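PDB 4KMF: interferon-inducible and double-stranded-dependent eIF-2kinase from Carassius auratus, which binds left-handed Z-DNA through the Zalpha domain described here, and in its full length is probably a kinase that phosphorylates the translation initiation factor eIF2alpha. Local coordinates for residues A[8-13]-A[41-46]; A[12-17]-A[23-28]. One frame throughout, in Å; residues are numbered along the deposited sequence.

Contact 1 (A[8-13]-A[41-46]). With nucleotides of chain B.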
ATOM      1  N   ARG A   8     -18.134  -5.882  13.020  1.00 22.89           N
ATOM      2  CA  ARG A   8     -18.787  -5.926  14.336  1.00 23.94           C
ATOM      3  C   ARG A   8     -17.784  -6.205  15.438  1.00 22.87           C
ATOM      4  O   ARG A   8     -17.822  -5.553  16.502  1.00 23.15           O
ATOM      5  CB  ARG A   8     -19.863  -7.014  14.349  1.00 25.18           C
ATOM      6  CG  ARG A   8     -21.212  -6.601  13.789  1.00 30.62           C
ATOM      7  CD  ARG A   8     -22.065  -7.867  13.671  1.00 38.98           C
ATOM      8  NE  ARG A   8     -23.351  -7.677  12.993  1.00 48.20           N
ATOM      9  CZ  ARG A   8     -24.362  -8.554  13.049  1.00 52.08           C
ATOM     10  NH1 ARG A   8     -24.238  -9.681  13.745  1.00 54.26           N
ATOM     11  NH2 ARG A   8     -25.508  -8.307  12.418  1.00 55.35           N
ATOM     12  N   LYS A   9     -16.862  -7.136  15.168  1.00 22.38           N
ATOM     13  CA  LYS A   9     -15.808  -7.460  16.118  1.00 22.66           C
ATOM     14  C   LYS A   9     -14.875  -6.279  16.387  1.00 21.63           C
ATOM     15  O   LYS A   9     -14.480  -6.052  17.523  1.00 20.83           O
ATOM     16  CB  LYS A   9     -15.026  -8.675  15.641  1.00 23.41           C
ATOM     17  CG  LYS A   9     -15.862  -9.940  15.655  1.00 26.30           C
ATOM     18  CD  LYS A   9     -15.018 -11.192  15.470  1.00 33.30           C
ATOM     19  CE  LYS A   9     -15.925 -12.403  15.497  1.00 36.99           C
ATOM     20  NZ  LYS A   9     -15.356 -13.669  16.103  1.00 40.24           N
ATOM     21  N   ILE A  10     -14.537  -5.520  15.342  1.00 20.69           N
ATOM     22  CA  ILE A  10     -13.716  -4.310  15.467  1.00 20.60           C
ATOM     23  C   ILE A  10     -14.449  -3.250  16.298  1.00 20.69           C
ATOM     24  O   ILE A  10     -13.866  -2.629  17.185  1.00 21.55           O
ATOM     25  CB  ILE A  10     -13.300  -3.786  14.059  1.00 20.72           C
ATOM     26  CG1 ILE A  10     -12.305  -4.766  13.423  1.00 19.44           C
ATOM     27  CG2 ILE A  10     -12.691  -2.371  14.105  1.00 18.93           C
ATOM     28  CD1 ILE A  10     -12.173  -4.682  11.874  1.00 21.20           C
ATOM     29  N   ILE A  11     -15.728  -3.040  16.010  1.00 21.17           N
ATOM     30  CA  ILE A  11     -16.537  -2.113  16.820  1.00 22.06           C
ATOM     31  C   ILE A  11     -16.588  -2.529  18.300  1.00 22.70           C
ATOM     32  O   ILE A  11     -16.426  -1.685  19.195  1.00 22.32           O
ATOM     33  CB  ILE A  11     -17.979  -1.934  16.241  1.00 22.53           C
ATOM     34  CG1 ILE A  11     -17.915  -1.325  14.833  1.00 21.78           C
ATOM     35  CG2 ILE A  11     -18.885  -1.107  17.168  1.00 23.93           C
ATOM     36  CD1 ILE A  11     -17.308   0.074  14.754  1.00 24.38           C
ATOM     37  N   ASP A  12     -16.787  -3.823  18.550  1.00 24.19           N
ATOM     38  CA  ASP A  12     -16.820  -4.335  19.927  1.00 25.11           C
ATOM     39  C   ASP A  12     -15.485  -4.088  20.622  1.00 25.05           C
ATOM     40  O   ASP A  12     -15.444  -3.698  21.805  1.00 25.56           O
ATOM     41  CB  ASP A  12     -17.146  -5.839  19.941  1.00 27.25           C
ATOM     42  CG  ASP A  12     -18.574  -6.151  19.497  1.00 31.91           C
ATOM     43  OD1 ASP A  12     -19.449  -5.251  19.459  1.00 37.19           O
ATOM     44  OD2 ASP A  12     -18.835  -7.341  19.200  1.00 38.67           O
ATOM     45  N   PHE A  13     -14.392  -4.322  19.889  1.00 23.40           N
ATOM     46  CA  PHE A  13     -13.068  -4.045  20.402  1.00 22.73           C
ATOM     47  C   PHE A  13     -12.905  -2.575  20.834  1.00 22.99           C
ATOM     48  O   PHE A  13     -12.360  -2.279  21.928  1.00 23.60           O
ATOM     49  CB  PHE A  13     -11.982  -4.446  19.399  1.00 23.57           C
ATOM     50  CG  PHE A  13     -10.606  -4.205  19.928  1.00 22.98           C
ATOM     51  CD1 PHE A  13      -9.925  -3.005  19.652  1.00 24.08           C
ATOM     52  CD2 PHE A  13     -10.008  -5.136  20.791  1.00 22.99           C
ATOM     53  CE1 PHE A  13      -8.669  -2.754  20.228  1.00 24.05           C
ATOM     54  CE2 PHE A  13      -8.736  -4.894  21.323  1.00 22.80           C
ATOM     55  CZ  PHE A  13      -8.071  -3.716  21.038  1.00 23.00           C
ATOM     56  N   TYR A  41     -11.488   1.838   7.446  1.00 15.87           N
ATOM     57  CA  TYR A  41     -11.880   2.874   6.490  1.00 16.08           C
ATOM     58  C   TYR A  41     -13.297   2.663   5.950  1.00 17.31           C
ATOM     59  O   TYR A  41     -13.999   3.655   5.736  1.00 17.20           O
ATOM     60  CB  TYR A  41     -10.832   3.061   5.373  1.00 16.18           C
ATOM     61  CG  TYR A  41      -9.609   3.830   5.857  1.00 15.04           C
ATOM     62  CD1 TYR A  41      -8.500   3.149   6.408  1.00 13.47           C
ATOM     63  CD2 TYR A  41      -9.560   5.224   5.787  1.00 16.01           C
ATOM     64  CE1 TYR A  41      -7.379   3.838   6.878  1.00 13.64           C
ATOM     65  CE2 TYR A  41      -8.434   5.929   6.266  1.00 15.78           C
ATOM     66  CZ  TYR A  41      -7.352   5.222   6.824  1.00 14.41           C
ATOM     67  OH  TYR A  41      -6.258   5.937   7.294  1.00 16.06           O
ATOM     68  N   ASN A  42     -13.744   1.402   5.784  1.00 17.17           N
ATOM     69  CA  ASN A  42     -15.176   1.150   5.459  1.00 17.77           C
ATOM     70  C   ASN A  42     -16.061   1.637   6.599  1.00 17.93           C
ATOM     71  O   ASN A  42     -17.073   2.299   6.359  1.00 18.77           O
ATOM     72  CB  ASN A  42     -15.476  -0.352   5.308  1.00 18.55           C
ATOM     73  CG  ASN A  42     -14.867  -0.974   4.079  1.00 20.51           C
ATOM     74  OD1 ASN A  42     -14.569  -0.302   3.107  1.00 23.03           O
ATOM     75  ND2 ASN A  42     -14.750  -2.296   4.100  1.00 24.52           N
ATOM     76  N   LEU A  43     -15.665   1.327   7.840  1.00 18.27           N
ATOM     77  CA  LEU A  43     -16.399   1.778   9.032  1.00 17.78           C
ATOM     78  C   LEU A  43     -16.422   3.300   9.125  1.00 18.12           C
ATOM     79  O   LEU A  43     -17.351   3.874   9.658  1.00 19.28           O
ATOM     80  CB  LEU A  43     -15.824   1.149  10.305  1.00 17.41           C
ATOM     81  CG  LEU A  43     -16.156  -0.316  10.550  1.00 16.57           C
ATOM     82  CD1 LEU A  43     -15.324  -0.852  11.683  1.00 18.64           C
ATOM     83  CD2 LEU A  43     -17.664  -0.453  10.860  1.00 17.51           C
ATOM     84  N   GLN A  44     -15.407   3.972   8.612  1.00 18.89           N
ATOM     85  CA  GLN A  44     -15.438   5.410   8.546  1.00 19.66           C
ATOM     86  C   GLN A  44     -16.408   5.934   7.481  1.00 20.57           C
ATOM     87  O   GLN A  44     -17.163   6.887   7.724  1.00 20.04           O
ATOM     88  CB  GLN A  44     -14.032   5.920   8.295  1.00 19.73           C
ATOM     89  CG  GLN A  44     -13.976   7.438   8.367  1.00 22.63           C
ATOM     90  CD  GLN A  44     -12.592   7.939   8.295  1.00 27.62           C
ATOM     91  OE1 GLN A  44     -12.107   8.552   9.245  1.00 33.29           O
ATOM     92  NE2 GLN A  44     -11.938   7.721   7.165  1.00 27.45           N
ATOM     93  N   ARG A  45     -16.421   5.295   6.313  1.00 20.56           N
ATOM     94  CA  ARG A  45     -17.401   5.607   5.282  1.00 21.50           C
ATOM     95  C   ARG A  45     -18.829   5.421   5.780  1.00 21.23           C
ATOM     96  O   ARG A  45     -19.709   6.165   5.399  1.00 22.47           O
ATOM     97  CB  ARG A  45     -17.195   4.738   4.048  1.00 22.37           C
ATOM     98  CG  ARG A  45     -16.009   5.102   3.226  1.00 25.68           C
ATOM     99  CD  ARG A  45     -16.010   4.325   1.900  1.00 28.37           C
ATOM    100  NE  ARG A  45     -16.624   5.131   0.837  1.00 32.79           N
ATOM    101  CZ  ARG A  45     -16.902   4.701  -0.402  1.00 33.44           C
ATOM    102  NH1 ARG A  45     -16.620   3.458  -0.787  1.00 34.19           N
ATOM    103  NH2 ARG A  45     -17.442   5.533  -1.279  1.00 34.54           N
ATOM    104  N   SER A  46     -19.033   4.474   6.687  1.00 20.67           N
ATOM    105  CA  SER A  46     -20.365   4.143   7.152  1.00 20.19           C
ATOM    106  C   SER A  46     -20.693   4.844   8.458  1.00 20.30           C
ATOM    107  O   SER A  46     -21.699   4.535   9.097  1.00 20.16           O
ATOM    108  CB  SER A  46     -20.576   2.629   7.235  1.00 20.88           C
ATOM    109  OG  SER A  46     -19.714   2.012   8.173  1.00 19.99           O
TER
ATOM    110  P    DG B   5      -2.673  -0.746   4.845  1.00 18.98           P
ATOM    111  OP1  DG B   5      -2.381  -0.765   6.282  1.00 18.71           O
ATOM    112  OP2  DG B   5      -2.198  -1.840   3.944  1.00 21.56           O
ATOM    113  O5'  DG B   5      -4.245  -0.582   4.613  1.00 17.92           O
ATOM    114  C5'  DG B   5      -4.776  -0.590   3.286  1.00 16.94           C
ATOM    115  C4'  DG B   5      -6.235  -0.216   3.408  1.00 18.28           C
ATOM    116  O4'  DG B   5      -6.404   1.108   3.963  1.00 18.38           O
ATOM    117  C3'  DG B   5      -6.923  -0.220   2.063  1.00 21.30           C
ATOM    118  O3'  DG B   5      -7.631  -1.450   2.045  1.00 22.83           O
ATOM    119  C2'  DG B   5      -7.902   0.940   2.119  1.00 18.52           C
ATOM    120  C1'  DG B   5      -7.442   1.800   3.272  1.00 19.26           C
ATOM    121  N9   DG B   5      -6.819   3.062   2.854  1.00 17.40           N
ATOM    122  C8   DG B   5      -7.165   4.327   3.288  1.00 17.92           C
ATOM    123  N7   DG B   5      -6.425   5.269   2.780  1.00 17.23           N
ATOM    124  C5   DG B   5      -5.534   4.596   1.931  1.00 17.46           C
ATOM    125  C6   DG B   5      -4.479   5.122   1.135  1.00 16.85           C
ATOM    126  O6   DG B   5      -4.176   6.325   1.036  1.00 17.63           O
ATOM    127  N1   DG B   5      -3.781   4.134   0.419  1.00 16.26           N
ATOM    128  C2   DG B   5      -4.085   2.783   0.494  1.00 16.74           C
ATOM    129  N2   DG B   5      -3.314   1.962  -0.237  1.00 18.56           N
ATOM    130  N3   DG B   5      -5.059   2.266   1.301  1.00 17.69           N
ATOM    131  C4   DG B   5      -5.770   3.234   1.955  1.00 16.70           C
ATOM    132  P    DC B   4      -3.003   4.428   7.548  1.00 17.70           P
ATOM    133  OP1  DC B   4      -4.346   4.246   8.149  1.00 17.42           O
ATOM    134  OP2  DC B   4      -1.944   3.550   8.035  1.00 18.03           O
ATOM    135  O5'  DC B   4      -3.064   4.312   5.968  1.00 17.83           O
ATOM    136  C5'  DC B   4      -4.047   3.475   5.303  1.00 16.20           C
ATOM    137  C4'  DC B   4      -3.317   2.641   4.244  1.00 16.36           C
ATOM    138  O4'  DC B   4      -2.776   3.511   3.216  1.00 17.49           O
ATOM    139  C3'  DC B   4      -2.115   1.844   4.748  1.00 15.49           C
ATOM    140  O3'  DC B   4      -2.065   0.552   4.123  1.00 17.70           O
ATOM    141  C2'  DC B   4      -0.913   2.664   4.314  1.00 14.34           C
ATOM    142  C1'  DC B   4      -1.427   3.131   2.973  1.00 15.75           C
ATOM    143  N1   DC B   4      -0.669   4.275   2.448  1.00 15.50           N
ATOM    144  C2   DC B   4       0.489   4.043   1.697  1.00 14.84           C
ATOM    145  O2   DC B   4       0.852   2.889   1.486  1.00 14.93           O
ATOM    146  N3   DC B   4       1.178   5.112   1.206  1.00 15.13           N
ATOM    147  C4   DC B   4       0.762   6.361   1.477  1.00 15.50           C
ATOM    148  N4   DC B   4       1.433   7.376   0.957  1.00 15.78           N
ATOM    149  C5   DC B   4      -0.429   6.621   2.238  1.00 15.74           C
ATOM    150  C6   DC B   4      -1.100   5.562   2.712  1.00 16.36           C
TER

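Contact 2 (A[12-17]-A[23-28])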
ATOM      1  N   ASP A  12     -16.787  -3.823  18.550  1.00 24.19           N
ATOM      2  CA  ASP A  12     -16.820  -4.335  19.927  1.00 25.11           C
ATOM      3  C   ASP A  12     -15.485  -4.088  20.622  1.00 25.05           C
ATOM      4  O   ASP A  12     -15.444  -3.698  21.805  1.00 25.56           O
ATOM      5  CB  ASP A  12     -17.146  -5.839  19.941  1.00 27.25           C
ATOM      6  CG  ASP A  12     -18.574  -6.151  19.497  1.00 31.91           C
ATOM      7  OD1 ASP A  12     -19.449  -5.251  19.459  1.00 37.19           O
ATOM      8  OD2 ASP A  12     -18.835  -7.341  19.200  1.00 38.67           O
ATOM      9  N   PHE A  13     -14.392  -4.322  19.889  1.00 23.40           N
ATOM     10  CA  PHE A  13     -13.068  -4.045  20.402  1.00 22.73           C
ATOM     11  C   PHE A  13     -12.905  -2.575  20.834  1.00 22.99           C
ATOM     12  O   PHE A  13     -12.360  -2.279  21.928  1.00 23.60           O
ATOM     13  CB  PHE A  13     -11.982  -4.446  19.399  1.00 23.57           C
ATOM     14  CG  PHE A  13     -10.606  -4.205  19.928  1.00 22.98           C
ATOM     15  CD1 PHE A  13      -9.925  -3.005  19.652  1.00 24.08           C
ATOM     16  CD2 PHE A  13     -10.008  -5.136  20.791  1.00 22.99           C
ATOM     17  CE1 PHE A  13      -8.669  -2.754  20.228  1.00 24.05           C
ATOM     18  CE2 PHE A  13      -8.736  -4.894  21.323  1.00 22.80           C
ATOM     19  CZ  PHE A  13      -8.071  -3.716  21.038  1.00 23.00           C
ATOM     20  N   LEU A  14     -13.328  -1.647  19.971  1.00 21.90           N
ATOM     21  CA  LEU A  14     -13.231  -0.230  20.335  1.00 23.16           C
ATOM     22  C   LEU A  14     -14.151   0.143  21.483  1.00 24.28           C
ATOM     23  O   LEU A  14     -13.775   0.969  22.304  1.00 25.39           O
ATOM     24  CB  LEU A  14     -13.437   0.688  19.132  1.00 23.32           C
ATOM     25  CG  LEU A  14     -12.391   0.497  18.034  1.00 22.49           C
ATOM     26  CD1 LEU A  14     -12.848   1.158  16.747  1.00 21.56           C
ATOM     27  CD2 LEU A  14     -11.006   1.027  18.452  1.00 23.34           C
ATOM     28  N   ARG A  15     -15.344  -0.438  21.534  1.00 25.19           N
ATOM     29  CA  ARG A  15     -16.262  -0.213  22.679  1.00 26.58           C
ATOM     30  C   ARG A  15     -15.621  -0.705  23.988  1.00 27.46           C
ATOM     31  O   ARG A  15     -15.725  -0.020  25.026  1.00 28.89           O
ATOM     32  CB  ARG A  15     -17.618  -0.885  22.448  1.00 26.41           C
ATOM     33  N   GLN A  16     -14.935  -1.859  23.939  1.00 27.66           N
ATOM     34  CA  GLN A  16     -14.348  -2.459  25.141  1.00 28.41           C
ATOM     35  C   GLN A  16     -13.033  -1.797  25.539  1.00 28.82           C
ATOM     36  O   GLN A  16     -12.712  -1.701  26.729  1.00 30.39           O
ATOM     37  CB  GLN A  16     -14.161  -3.971  24.970  1.00 28.28           C
ATOM     38  N   ASN A  17     -12.290  -1.294  24.573  1.00 28.53           N
ATOM     39  CA  ASN A  17     -10.930  -0.852  24.859  1.00 29.52           C
ATOM     40  C   ASN A  17     -10.644   0.627  24.688  1.00 29.13           C
ATOM     41  O   ASN A  17      -9.593   1.099  25.114  1.00 30.31           O
ATOM     42  CB  ASN A  17      -9.896  -1.718  24.086  1.00 30.69           C
ATOM     43  CG  ASN A  17     -10.018  -3.204  24.418  1.00 32.95           C
ATOM     44  OD1 ASN A  17     -10.640  -3.983  23.679  1.00 37.01           O
ATOM     45  ND2 ASN A  17      -9.470  -3.594  25.567  1.00 35.50           N
ATOM     46  N   LEU A  23      -2.624  -1.130  14.651  1.00 21.55           N
ATOM     47  CA  LEU A  23      -1.721  -2.225  14.977  1.00 23.26           C
ATOM     48  C   LEU A  23      -2.253  -2.958  16.201  1.00 22.40           C
ATOM     49  O   LEU A  23      -2.287  -4.165  16.236  1.00 23.45           O
ATOM     50  CB  LEU A  23      -0.299  -1.703  15.180  1.00 24.56           C
ATOM     51  CG  LEU A  23       0.755  -2.804  15.129  1.00 28.45           C
ATOM     52  CD1 LEU A  23       1.682  -2.543  13.953  1.00 35.49           C
ATOM     53  CD2 LEU A  23       1.535  -2.875  16.451  1.00 32.63           C
ATOM     54  N   THR A  24      -2.742  -2.222  17.176  1.00 22.51           N
ATOM     55  CA  THR A  24      -3.345  -2.847  18.358  1.00 22.16           C
ATOM     56  C   THR A  24      -4.620  -3.682  18.083  1.00 21.11           C
ATOM     57  O   THR A  24      -4.788  -4.788  18.596  1.00 21.47           O
ATOM     58  CB  THR A  24      -3.654  -1.768  19.338  1.00 22.34           C
ATOM     59  OG1 THR A  24      -2.427  -1.096  19.632  1.00 24.63           O
ATOM     60  CG2 THR A  24      -4.244  -2.352  20.610  1.00 23.92           C
ATOM     61  N   ILE A  25      -5.520  -3.106  17.286  1.00 19.91           N
ATOM     62  CA  ILE A  25      -6.753  -3.747  16.905  1.00 18.95           C
ATOM     63  C   ILE A  25      -6.403  -5.006  16.133  1.00 19.20           C
ATOM     64  O   ILE A  25      -6.970  -6.078  16.379  1.00 19.89           O
ATOM     65  CB  ILE A  25      -7.587  -2.806  15.994  1.00 17.40           C
ATOM     66  CG1 ILE A  25      -7.936  -1.496  16.721  1.00 17.97           C
ATOM     67  CG2 ILE A  25      -8.843  -3.533  15.492  1.00 17.25           C
ATOM     68  CD1 ILE A  25      -8.531  -0.411  15.809  1.00 18.21           C
ATOM     69  N   ALA A  26      -5.467  -4.904  15.192  1.00 19.32           N
ATOM     70  CA  ALA A  26      -5.049  -6.097  14.428  1.00 19.71           C
ATOM     71  C   ALA A  26      -4.556  -7.246  15.287  1.00 20.48           C
ATOM     72  O   ALA A  26      -4.933  -8.394  15.049  1.00 21.69           O
ATOM     73  CB  ALA A  26      -4.017  -5.728  13.393  1.00 19.38           C
ATOM     74  N   LYS A  27      -3.740  -6.953  16.290  1.00 21.01           N
ATOM     75  CA  LYS A  27      -3.213  -7.999  17.158  1.00 22.24           C
ATOM     76  C   LYS A  27      -4.329  -8.728  17.919  1.00 23.32           C
ATOM     77  O   LYS A  27      -4.277  -9.953  18.060  1.00 23.33           O
ATOM     78  CB  LYS A  27      -2.198  -7.404  18.142  1.00 23.14           C
ATOM     79  N   GLU A  28      -5.334  -7.989  18.392  1.00 23.17           N
ATOM     80  CA  GLU A  28      -6.457  -8.608  19.131  1.00 23.61           C
ATOM     81  C   GLU A  28      -7.503  -9.335  18.268  1.00 23.42           C
ATOM     82  O   GLU A  28      -7.963 -10.427  18.611  1.00 23.38           O
ATOM     83  CB  GLU A  28      -7.099  -7.621  20.082  1.00 23.58           C
ATOM     84  CG  GLU A  28      -8.358  -8.181  20.863  1.00 24.98           C
ATOM     85  CD  GLU A  28      -8.155  -9.466  21.728  1.00 27.84           C
ATOM     86  OE1 GLU A  28      -7.006  -9.982  21.918  1.00 26.50           O
ATOM     87  OE2 GLU A  28      -9.204  -9.955  22.228  1.00 28.35           O
TER

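Contact 1 (A[8-13]-A[41-46])
L43 reaches from helix 33-45 into the side of helix 2-17 and meets two isoleucines there, purely through methyl and methylene groups. L43 CD1 sits 3.9 Å from I10 CG2 and 3.8 Å from I11 CD1, and L43 CD2 lies 3.9 Å from I11 CD1. The leucine is thus held mainly by I11. In I10 the CG2 branch stands anti to the backbone N (chi1 of CG1 -69°), which turns this methyl toward the leucine. No hydrogen bond joins the two segments.

Y41, two residues before L43 on the same helix, works on the DNA side. It donates a hydrogen bond from OH to OP1 of DC4 of chain B, 2.7 Å long, with the phosphate oxygen in the plane of the ring at its edge. Over one face of that ring C8 of DG5 of chain B stands 3.3 Å above the plane, near its centre, a base-to-tyrosine contact of the kind by which Zalpha domains read Z-DNA.

N42 ND2 is hydrogen-bonded to E7 OE2 of helix 2-17. W59 of strand 58-61 packs edge-to-face with Y41, I10 also touches H39 and L40 of helix 33-45, and V49 of strand 49-51 touches I11 and L43.

Contact 2 (A[12-17]-A[23-28])
F13 pushes its ring from helix 2-17 against three residues of helix 22-29, and this is the tight part of the contact. The methylenes of E28 come obliquely against the ring, with F13 CE2 3.3 Å from E28 CG and 3.4 Å from E28 CB, while F13 CE1 lies 3.8 Å from I25 CG1. F13 has CG anti to the backbone N (chi1 -178°), which carries the ring across to helix 22-29. Deeper in, L14 CD2 meets I25 CD1 at 3.9 Å, the two side chains crossing at about a right angle.

The short segments run at 111° to each other with axes 11.1 Å apart, joining the first two helices of the winged helix-turn-helix fold of a Zalpha domain; S20 of the intervening strand 20-21 touches F13, L14 and I25. Inward, I25 continues onto V36 and L40 of helix 33-45.

Without the ring, as with an alanine here, E28 CB and CG and I25 CG1 would probably lose their aromatic neighbour and a gap would open between the two helices.

Toward solvent the packing thins. T24 offers just CG2, 4.1 Å from F13 CZ, and the carboxylate of E28, whose chain is bent at chi2 (57°), leads away from helix 2-17.

Both contacts use helix 2-17, through neighbouring residues: I10 and I11 for helix 33-45 in contact 1, F13 and L14 for helix 22-29 in contact 2. Contact 1 is the smaller and more buried, all aliphatic where the segments meet; the DNA hydrogen bond of Y41 lies at the far end of its segment, while N42 reaches E7. Contact 2 buries more area but is partly exposed, an aromatic ring against aliphatic carbons with a charged group at its rim, and it approaches the nucleic acid no nearer than about 8 Å. Their centres are 10 Å apart, and I10 CG1 to I25 CG2, 4.2 Å, brings the two clusters into touch.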